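Local coordinates for protein lyase/mutase (Burkholderia cenocepacia, PDB 4LSB) that belongs to the phosphoenolpyruvate phosphomutase family of TIM-barrel lyases and mutases and binds a magnesium ion, at residues 25-38 and 51-64. Numbering follows the deposited sequence.
Sequences LHTRPGAFIIPNPW and FEALATTSAGYAFS. With MG (magnesium ion), chain E.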
loop_
_atom_site.group_PDB
_atom_site.type_symbol
_atom_site.label_atom_id
_atom_site.label_comp_id
_atom_site.label_asym_id
_atom_site.label_seq_id
_atom_site.Cartn_x
_atom_site.Cartn_y
_atom_site.Cartn_z
ATOM N N LEU B 25 -2.749 17.969 21.644
ATOM C CA LEU B 25 -2.060 18.454 20.428
ATOM C C LEU B 25 -2.724 19.679 19.926
ATOM O O LEU B 25 -2.036 20.547 19.392
ATOM C CB LEU B 25 -2.036 17.428 19.270
ATOM C CG LEU B 25 -1.241 16.193 19.550
ATOM C CD1 LEU B 25 -1.372 15.095 18.530
ATOM C CD2 LEU B 25 0.223 16.603 19.756
ATOM N N HIS B 26 -4.042 19.793 20.123
ATOM C CA HIS B 26 -4.783 20.916 19.562
ATOM C C HIS B 26 -4.721 22.211 20.380
ATOM O O HIS B 26 -5.226 23.224 19.914
ATOM C CB HIS B 26 -6.257 20.570 19.339
ATOM C CG HIS B 26 -6.473 19.496 18.323
ATOM N ND1 HIS B 26 -6.288 18.172 18.616
ATOM C CD2 HIS B 26 -6.866 19.552 17.031
ATOM C CE1 HIS B 26 -6.544 17.449 17.549
ATOM N NE2 HIS B 26 -6.889 18.263 16.569
ATOM N N THR B 27 -4.219 22.130 21.593
ATOM C CA THR B 27 -4.246 23.281 22.509
ATOM C C THR B 27 -2.850 23.805 22.796
ATOM O O THR B 27 -2.704 24.894 23.333
ATOM C CB THR B 27 -4.956 22.947 23.817
ATOM O OG1 THR B 27 -4.265 21.893 24.483
ATOM C CG2 THR B 27 -6.426 22.534 23.536
ATOM N N ARG B 28 -1.819 23.090 22.386
ATOM C CA ARG B 28 -0.479 23.631 22.558
ATOM C C ARG B 28 -0.182 24.624 21.435
ATOM O O ARG B 28 -0.854 24.636 20.365
ATOM C CB ARG B 28 0.546 22.503 22.667
ATOM C CG ARG B 28 0.862 21.832 21.397
ATOM C CD ARG B 28 1.777 20.646 21.636
ATOM N NE ARG B 28 2.201 20.205 20.318
ATOM C CZ ARG B 28 2.741 19.028 20.029
ATOM N NH1 ARG B 28 2.932 18.114 20.971
ATOM N NH2 ARG B 28 3.100 18.787 18.776
ATOM N N PRO B 29 0.846 25.470 21.647
ATOM C CA PRO B 29 1.141 26.457 20.642
ATOM C C PRO B 29 1.557 25.883 19.305
ATOM O O PRO B 29 2.221 24.832 19.221
ATOM C CB PRO B 29 2.310 27.273 21.260
ATOM C CG PRO B 29 2.192 27.065 22.749
ATOM C CD PRO B 29 1.624 25.674 22.890
ATOM N N GLY B 30 1.210 26.609 18.253
ATOM C CA GLY B 30 1.692 26.256 16.944
ATOM C C GLY B 30 0.714 25.360 16.207
ATOM O O GLY B 30 -0.402 25.134 16.683
ATOM N N ALA B 31 1.090 24.929 15.000
ATOM C CA ALA B 31 0.277 23.946 14.247
ATOM C C ALA B 31 1.022 22.614 14.206
ATOM O O ALA B 31 2.234 22.577 14.272
ATOM C CB ALA B 31 0.035 24.432 12.807
ATOM N N PHE B 32 0.283 21.519 14.067
ATOM C CA PHE B 32 0.921 20.198 13.908
ATOM C C PHE B 32 0.418 19.514 12.670
ATOM O O PHE B 32 -0.663 19.775 12.217
ATOM C CB PHE B 32 0.739 19.292 15.149
ATOM C CG PHE B 32 -0.650 18.741 15.339
ATOM C CD1 PHE B 32 -1.634 19.485 15.958
ATOM C CD2 PHE B 32 -0.945 17.435 14.961
ATOM C CE1 PHE B 32 -2.902 18.973 16.130
ATOM C CE2 PHE B 32 -2.208 16.910 15.134
ATOM C CZ PHE B 32 -3.203 17.691 15.701
ATOM N N ILE B 33 1.202 18.588 12.153
ATOM C CA ILE B 33 0.817 17.875 10.948
ATOM C C ILE B 33 0.240 16.532 11.418
ATOM O O ILE B 33 0.810 15.876 12.284
ATOM C CB ILE B 33 2.018 17.637 10.011
ATOM C CG1 ILE B 33 2.546 18.973 9.494
ATOM C CG2 ILE B 33 1.625 16.748 8.867
ATOM C CD1 ILE B 33 3.848 18.902 8.691
ATOM N N ILE B 34 -0.885 16.171 10.837
ATOM C CA ILE B 34 -1.494 14.880 11.020
ATOM C C ILE B 34 -1.449 14.166 9.661
ATOM O O ILE B 34 -2.212 14.476 8.723
ATOM C CB ILE B 34 -2.897 14.951 11.640
ATOM C CG1 ILE B 34 -3.408 13.537 11.937
ATOM C CG2 ILE B 34 -3.878 15.682 10.749
ATOM C CD1 ILE B 34 -4.601 13.511 12.875
ATOM N N PRO B 35 -0.464 13.256 9.504
ATOM C CA PRO B 35 -0.319 12.634 8.189
ATOM C C PRO B 35 -1.267 11.482 8.006
ATOM O O PRO B 35 -1.860 10.979 8.988
ATOM C CB PRO B 35 1.128 12.169 8.216
ATOM C CG PRO B 35 1.325 11.761 9.618
ATOM C CD PRO B 35 0.577 12.784 10.431
ATOM N N ASN B 36 -1.400 11.042 6.757
ATOM C CA ASN B 36 -2.431 10.110 6.340
ATOM C C ASN B 36 -1.850 8.808 5.691
ATOM O O ASN B 36 -1.727 8.723 4.495
ATOM C CB ASN B 36 -3.398 10.740 5.321
ATOM C CG ASN B 36 -4.065 12.035 5.816
ATOM O OD1 ASN B 36 -3.440 13.103 5.832
ATOM N ND2 ASN B 36 -5.324 11.949 6.215
ATOM N N PRO B 37 -1.520 7.825 6.496
ATOM C CA PRO B 37 -1.240 6.488 5.985
ATOM C C PRO B 37 -2.482 5.809 5.480
ATOM O O PRO B 37 -3.587 6.264 5.787
ATOM C CB PRO B 37 -0.736 5.779 7.224
ATOM C CG PRO B 37 -1.571 6.350 8.255
ATOM C CD PRO B 37 -1.776 7.783 7.938
ATOM N N TRP B 38 -2.308 4.760 4.650
ATOM C CA TRP B 38 -3.410 4.004 4.060
ATOM C C TRP B 38 -3.275 2.486 4.268
ATOM O O TRP B 38 -4.117 1.730 3.806
ATOM C CB TRP B 38 -3.566 4.313 2.531
ATOM C CG TRP B 38 -2.367 3.905 1.750
ATOM C CD1 TRP B 38 -2.170 2.708 1.106
ATOM C CD2 TRP B 38 -1.159 4.636 1.610
ATOM N NE1 TRP B 38 -0.923 2.686 0.531
ATOM C CE2 TRP B 38 -0.301 3.873 0.800
ATOM C CE3 TRP B 38 -0.760 5.927 1.974
ATOM C CZ2 TRP B 38 0.980 4.329 0.431
ATOM C CZ3 TRP B 38 0.535 6.340 1.634
ATOM C CH2 TRP B 38 1.355 5.564 0.874
ATOM N N PHE B 51 5.785 11.343 13.982
ATOM C CA PHE B 51 4.456 11.996 13.991
ATOM C C PHE B 51 3.722 11.589 15.259
ATOM O O PHE B 51 4.050 10.540 15.883
ATOM C CB PHE B 51 3.684 11.722 12.721
ATOM C CG PHE B 51 4.245 12.420 11.537
ATOM C CD1 PHE B 51 4.012 13.768 11.345
ATOM C CD2 PHE B 51 5.040 11.726 10.627
ATOM C CE1 PHE B 51 4.537 14.424 10.224
ATOM C CE2 PHE B 51 5.607 12.397 9.538
ATOM C CZ PHE B 51 5.340 13.751 9.340
ATOM N N GLU B 52 2.820 12.467 15.704
ATOM C CA GLU B 52 2.154 12.282 17.006
ATOM C C GLU B 52 0.697 11.822 16.908
ATOM O O GLU B 52 0.069 11.521 17.929
ATOM C CB GLU B 52 2.240 13.565 17.810
ATOM C CG GLU B 52 3.628 13.774 18.413
ATOM C CD GLU B 52 3.742 15.136 19.057
ATOM O OE1 GLU B 52 3.495 15.221 20.270
ATOM O OE2 GLU B 52 4.024 16.121 18.382
ATOM N N ALA B 53 0.190 11.762 15.695
ATOM C CA ALA B 53 -1.163 11.298 15.431
ATOM C C ALA B 53 -1.211 10.887 14.010
ATOM O O ALA B 53 -0.352 11.300 13.225
ATOM C CB ALA B 53 -2.120 12.433 15.665
ATOM N N LEU B 54 -2.217 10.125 13.647
ATOM C CA LEU B 54 -2.445 9.733 12.230
ATOM C C LEU B 54 -3.908 9.986 11.877
ATOM O O LEU B 54 -4.769 9.931 12.751
ATOM C CB LEU B 54 -2.113 8.220 12.042
ATOM C CG LEU B 54 -0.735 7.786 12.528
ATOM C CD1 LEU B 54 -0.614 6.276 12.472
ATOM C CD2 LEU B 54 0.346 8.405 11.706
ATOM N N ALA B 55 -4.187 10.226 10.588
ATOM C CA ALA B 55 -5.525 10.331 10.096
ATOM C C ALA B 55 -5.715 9.363 8.942
ATOM O O ALA B 55 -4.870 9.232 8.025
ATOM C CB ALA B 55 -5.824 11.750 9.642
ATOM N N THR B 56 -6.856 8.708 8.915
ATOM C CA THR B 56 -7.134 7.819 7.791
ATOM C C THR B 56 -7.515 8.686 6.605
ATOM O O THR B 56 -7.747 9.913 6.749
ATOM C CB THR B 56 -8.218 6.803 8.118
ATOM O OG1 THR B 56 -9.428 7.468 8.345
ATOM C CG2 THR B 56 -7.853 5.972 9.348
ATOM N N THR B 57 -7.447 8.100 5.418
ATOM C CA THR B 57 -7.742 8.790 4.166
ATOM C C THR B 57 -8.616 7.838 3.357
ATOM O O THR B 57 -8.180 6.783 2.935
ATOM C CB THR B 57 -6.463 9.178 3.378
ATOM O OG1 THR B 57 -6.783 9.499 2.029
ATOM C CG2 THR B 57 -5.410 8.078 3.398
ATOM N N SER B 58 -9.883 8.181 3.241
ATOM C CA SER B 58 -10.796 7.411 2.406
ATOM C C SER B 58 -10.247 7.317 0.954
ATOM O O SER B 58 -10.432 6.304 0.280
ATOM C CB SER B 58 -12.205 8.067 2.418
ATOM O OG SER B 58 -12.118 9.395 1.871
ATOM N N ALA B 59 -9.545 8.336 0.481
ATOM C CA ALA B 59 -8.979 8.322 -0.865
ATOM C C ALA B 59 -7.800 7.371 -1.021
ATOM O O ALA B 59 -7.739 6.609 -2.009
ATOM C CB ALA B 59 -8.507 9.697 -1.270
ATOM N N GLY B 60 -6.860 7.442 -0.068
ATOM C CA GLY B 60 -5.681 6.549 -0.069
ATOM C C GLY B 60 -6.084 5.103 0.050
ATOM O O GLY B 60 -5.568 4.195 -0.647
ATOM N N TYR B 61 -7.072 4.870 0.914
ATOM C CA TYR B 61 -7.592 3.543 1.105
ATOM C C TYR B 61 -8.184 2.996 -0.171
ATOM O O TYR B 61 -7.906 1.860 -0.525
ATOM C CB TYR B 61 -8.642 3.509 2.235
ATOM C CG TYR B 61 -9.313 2.151 2.435
ATOM C CD1 TYR B 61 -8.738 1.196 3.234
ATOM C CD2 TYR B 61 -10.522 1.838 1.803
ATOM C CE1 TYR B 61 -9.332 -0.043 3.426
ATOM C CE2 TYR B 61 -11.118 0.591 1.968
ATOM C CZ TYR B 61 -10.519 -0.341 2.793
ATOM O OH TYR B 61 -11.113 -1.585 2.997
ATOM N N ALA B 62 -9.001 3.809 -0.834
ATOM C CA ALA B 62 -9.625 3.440 -2.079
ATOM C C ALA B 62 -8.588 3.123 -3.125
ATOM O O ALA B 62 -8.708 2.086 -3.750
ATOM C CB ALA B 62 -10.554 4.536 -2.560
ATOM N N PHE B 63 -7.591 3.995 -3.328
ATOM C CA PHE B 63 -6.554 3.742 -4.321
ATOM C C PHE B 63 -5.858 2.399 -4.083
ATOM O O PHE B 63 -5.594 1.665 -5.061
ATOM C CB PHE B 63 -5.501 4.870 -4.390
ATOM C CG PHE B 63 -6.089 6.245 -4.591
ATOM C CD1 PHE B 63 -7.301 6.410 -5.265
ATOM C CD2 PHE B 63 -5.436 7.361 -4.113
ATOM C CE1 PHE B 63 -7.828 7.680 -5.425
ATOM C CE2 PHE B 63 -5.968 8.616 -4.239
ATOM C CZ PHE B 63 -7.182 8.765 -4.918
ATOM N N SER B 64 -5.637 2.036 -2.827
ATOM C CA SER B 64 -5.018 0.734 -2.526
ATOM C C SER B 64 -5.882 -0.414 -3.010
ATOM O O SER B 64 -5.377 -1.470 -3.389
ATOM C CB SER B 64 -4.670 0.569 -1.031
ATOM O OG SER B 64 -5.809 0.237 -0.228
HETATM MG MG MG E . -14.090 10.654 1.280
HETATM O O HOH W 1 2.155 14.794 14.425
HETATM O O HOH W 2 -6.315 5.595 5.573
HETATM O O HOH W 3 -5.063 -0.277 2.379
HETATM O O HOH W 4 -15.839 11.882 0.834
HETATM O O HOH W 5 -13.766 12.093 3.201
HETATM O O HOH W 6 -12.725 11.786 0.292
#
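Pro35 lays its CG over one face of the Phe51 ring, displaced toward the rim, a CH-pi contact 3.8 Å from that atom to the ring centroid. The two segments carry strands 32-34 and 54-55, the first two of the TIM barrel, joined through helix 40-48 in a beta-alpha-beta crossover. Water 1 sits at the Phe51 ring's edge, bridging Ile33 O and Glu52 N, and Arg261 of the second subunit adds a cation-pi contact. The Trp38 indole has Asn36 O in plane at its edge, and Phe253 of the second subunit meets it nearly perpendicularly. Farther out, two flat groups meet: Arg28 and Glu52 come together end-on, NH1 reaching OE1 at 3.0 Å and NH2 reaching OE2 at 2.8 Å, both oxygens taken on their syn sides. Guanidinium and carboxylate are twisted 31° apart, and Leu25 CD2 sits over the rim of one guanidinium face. The extended Arg28 chain carries the charge out to this bridge.

Direct backbone bonding is sparse: Ala55 N donates to Pro35 O at 2.9 Å, while water 2 links Pro37 O with Thr57 N. Ile34 CD1 packs on Ala53 CB, just ahead of strand 54-55. Asn36 is fixed at both ends of its amide: OD1 accepts from Val241 N, and ND2 donates to Thr56 O at 3.2 Å, approaching from above that carbonyl's plane.

Farther along, Trp38 CB rests on Gly60 C at 3.6 Å. Thr57 N-caps helix 58-64, its OG1, anti to the backbone N (chi1 164°), accepting from Gly60 N. On the helix's first turn, Ser58 OG binds magnesium at 2.4 Å, alongside Glu97.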